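Thermosome subunit (Methanococcoides burtonii, PDB 3AQ1) probably uses ATP binding and hydrolysis to help unfolded proteins fold, as a group II chaperonin of the TCP-1 family. Local coordinates at residues 191-196 with 240-245. Numbering follows the deposited sequence.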
loop_
_atom_site.group_PDB
_atom_site.type_symbol
_atom_site.label_atom_id
_atom_site.label_comp_id
_atom_site.label_asym_id
_atom_site.label_seq_id
_atom_site.Cartn_x
_atom_site.Cartn_y
_atom_site.Cartn_z
ATOM N N LEU A 191 14.448 0.072 25.987
ATOM C CA LEU A 191 15.135 -1.194 25.767
ATOM C C LEU A 191 14.133 -2.223 25.228
ATOM O O LEU A 191 13.068 -2.408 25.807
ATOM C CB LEU A 191 15.763 -1.679 27.085
ATOM C CG LEU A 191 16.537 -2.997 27.117
ATOM C CD1 LEU A 191 17.870 -2.858 26.408
ATOM C CD2 LEU A 191 16.748 -3.477 28.545
ATOM N N LEU A 192 14.455 -2.873 24.113
ATOM C CA LEU A 192 13.584 -3.924 23.569
ATOM C C LEU A 192 14.190 -5.304 23.809
ATOM O O LEU A 192 15.331 -5.549 23.431
ATOM C CB LEU A 192 13.308 -3.699 22.075
ATOM C CG LEU A 192 12.831 -2.272 21.781
ATOM C CD1 LEU A 192 12.704 -1.995 20.299
ATOM C CD2 LEU A 192 11.533 -2.017 22.477
ATOM N N LEU A 193 13.435 -6.191 24.458
ATOM C CA LEU A 193 13.890 -7.562 24.703
ATOM C C LEU A 193 13.008 -8.562 23.988
ATOM O O LEU A 193 11.796 -8.553 24.151
ATOM C CB LEU A 193 13.870 -7.891 26.201
ATOM C CG LEU A 193 14.627 -6.971 27.173
ATOM C CD1 LEU A 193 14.594 -7.508 28.601
ATOM C CD2 LEU A 193 16.049 -6.773 26.726
ATOM N N SER A 194 13.613 -9.436 23.197
ATOM C CA SER A 194 12.881 -10.565 22.623
ATOM C C SER A 194 13.085 -11.776 23.530
ATOM O O SER A 194 12.369 -12.765 23.441
ATOM C CB SER A 194 13.367 -10.874 21.211
ATOM O OG SER A 194 14.718 -11.316 21.237
ATOM N N CYS A 195 14.067 -11.688 24.416
ATOM C CA CYS A 195 14.286 -12.742 25.387
ATOM C C CYS A 195 13.470 -12.505 26.648
ATOM O O CYS A 195 13.139 -11.366 26.973
ATOM C CB CYS A 195 15.773 -12.860 25.734
ATOM S SG CYS A 195 16.491 -11.442 26.529
ATOM N N PRO A 196 13.151 -13.587 27.368
ATOM C CA PRO A 196 12.428 -13.482 28.634
ATOM C C PRO A 196 13.352 -12.951 29.711
ATOM O O PRO A 196 14.562 -13.161 29.629
ATOM C CB PRO A 196 12.083 -14.946 28.969
ATOM C CG PRO A 196 12.486 -15.760 27.775
ATOM C CD PRO A 196 13.544 -14.974 27.079
ATOM N N ASN A 240 14.915 3.689 30.699
ATOM C CA ASN A 240 13.696 4.153 31.367
ATOM C C ASN A 240 12.507 3.186 31.248
ATOM O O ASN A 240 11.611 3.121 32.104
ATOM C CB ASN A 240 13.255 5.403 30.626
ATOM C CG ASN A 240 13.662 6.617 31.305
ATOM O OD1 ASN A 240 13.818 6.621 32.517
ATOM N ND2 ASN A 240 13.841 7.683 30.553
ATOM N N VAL A 241 12.500 2.476 30.130
ATOM C CA VAL A 241 11.331 1.788 29.648
ATOM C C VAL A 241 11.809 0.496 29.025
ATOM O O VAL A 241 12.759 0.492 28.227
ATOM C CB VAL A 241 10.627 2.646 28.596
ATOM C CG1 VAL A 241 9.587 1.847 27.868
ATOM C CG2 VAL A 241 10.041 3.890 29.251
ATOM N N VAL A 242 11.173 -0.601 29.420
ATOM C CA VAL A 242 11.514 -1.902 28.875
ATOM C C VAL A 242 10.270 -2.550 28.286
ATOM O O VAL A 242 9.264 -2.699 28.972
ATOM C CB VAL A 242 12.077 -2.821 29.958
ATOM C CG1 VAL A 242 12.434 -4.152 29.370
ATOM C CG2 VAL A 242 13.286 -2.197 30.594
ATOM N N PHE A 243 10.340 -2.911 27.011
ATOM C CA PHE A 243 9.323 -3.756 26.389
ATOM C C PHE A 243 9.889 -5.154 26.209
ATOM O O PHE A 243 10.905 -5.343 25.549
ATOM C CB PHE A 243 8.898 -3.196 25.032
ATOM C CG PHE A 243 8.116 -1.924 25.122
ATOM C CD1 PHE A 243 6.757 -1.953 25.386
ATOM C CD2 PHE A 243 8.736 -0.698 24.933
ATOM C CE1 PHE A 243 6.023 -0.775 25.475
ATOM C CE2 PHE A 243 8.015 0.479 25.008
ATOM C CZ PHE A 243 6.652 0.447 25.277
ATOM N N CYS A 244 9.246 -6.141 26.808
ATOM C CA CYS A 244 9.729 -7.507 26.688
ATOM C C CYS A 244 8.739 -8.347 25.891
ATOM O O CYS A 244 7.539 -8.300 26.120
ATOM C CB CYS A 244 9.972 -8.121 28.063
ATOM S SG CYS A 244 10.611 -9.789 28.014
ATOM N N GLN A 245 9.246 -9.111 24.939
ATOM C CA GLN A 245 8.372 -9.901 24.111
ATOM C C GLN A 245 7.813 -11.061 24.928
ATOM O O GLN A 245 6.745 -11.575 24.629
ATOM C CB GLN A 245 9.116 -10.403 22.876
ATOM C CG GLN A 245 8.267 -11.256 21.955
ATOM C CD GLN A 245 9.068 -11.867 20.830
ATOM O OE1 GLN A 245 9.937 -11.219 20.242
ATOM N NE2 GLN A 245 8.781 -13.122 20.520
#
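Parallel beta pairing joins strands 184-193 and 241-244 in the mixed sheet of what is, by the family fold, the apical domain of this chaperonin subunit; the link between them holds helix 226-235, consistent with a beta-alpha-beta connection. The N-to-C directions of the two short strand segments differ by 17°, and the hydrogen bonds alternate as parallel register requires. Leu191 N donates to Val241 O (2.8 Å), and Leu191 O accepts from Phe243 N; Leu193 N then donates to Phe243 O at an almost straight 175°, and Leu193 O takes Gln245 N (2.7 Å). On one sheet face Leu192 CD2 reaches Phe243 CB at 3.9 Å, the two side chains lying side by side, while Leu275 of helix 269-279 touches both. The other face carries Leu191, Leu193, Val242 and Cys244, where Leu193 CD1 approaches Val242 CG1 at 4.1 Å. Strand 262-264 continues the sheet beyond 241-244 through backbone bonds of Tyr262 to Asn240 and Val242. Past the strand ends Gln245 stretches alongside Ser194, with OE1 3.6 Å from Ser194 CB. With chi1 of -178°, Cys244 carries its sulfur anti to the backbone N, in van der Waals contact with Leu193, SG to CB 4.2 Å.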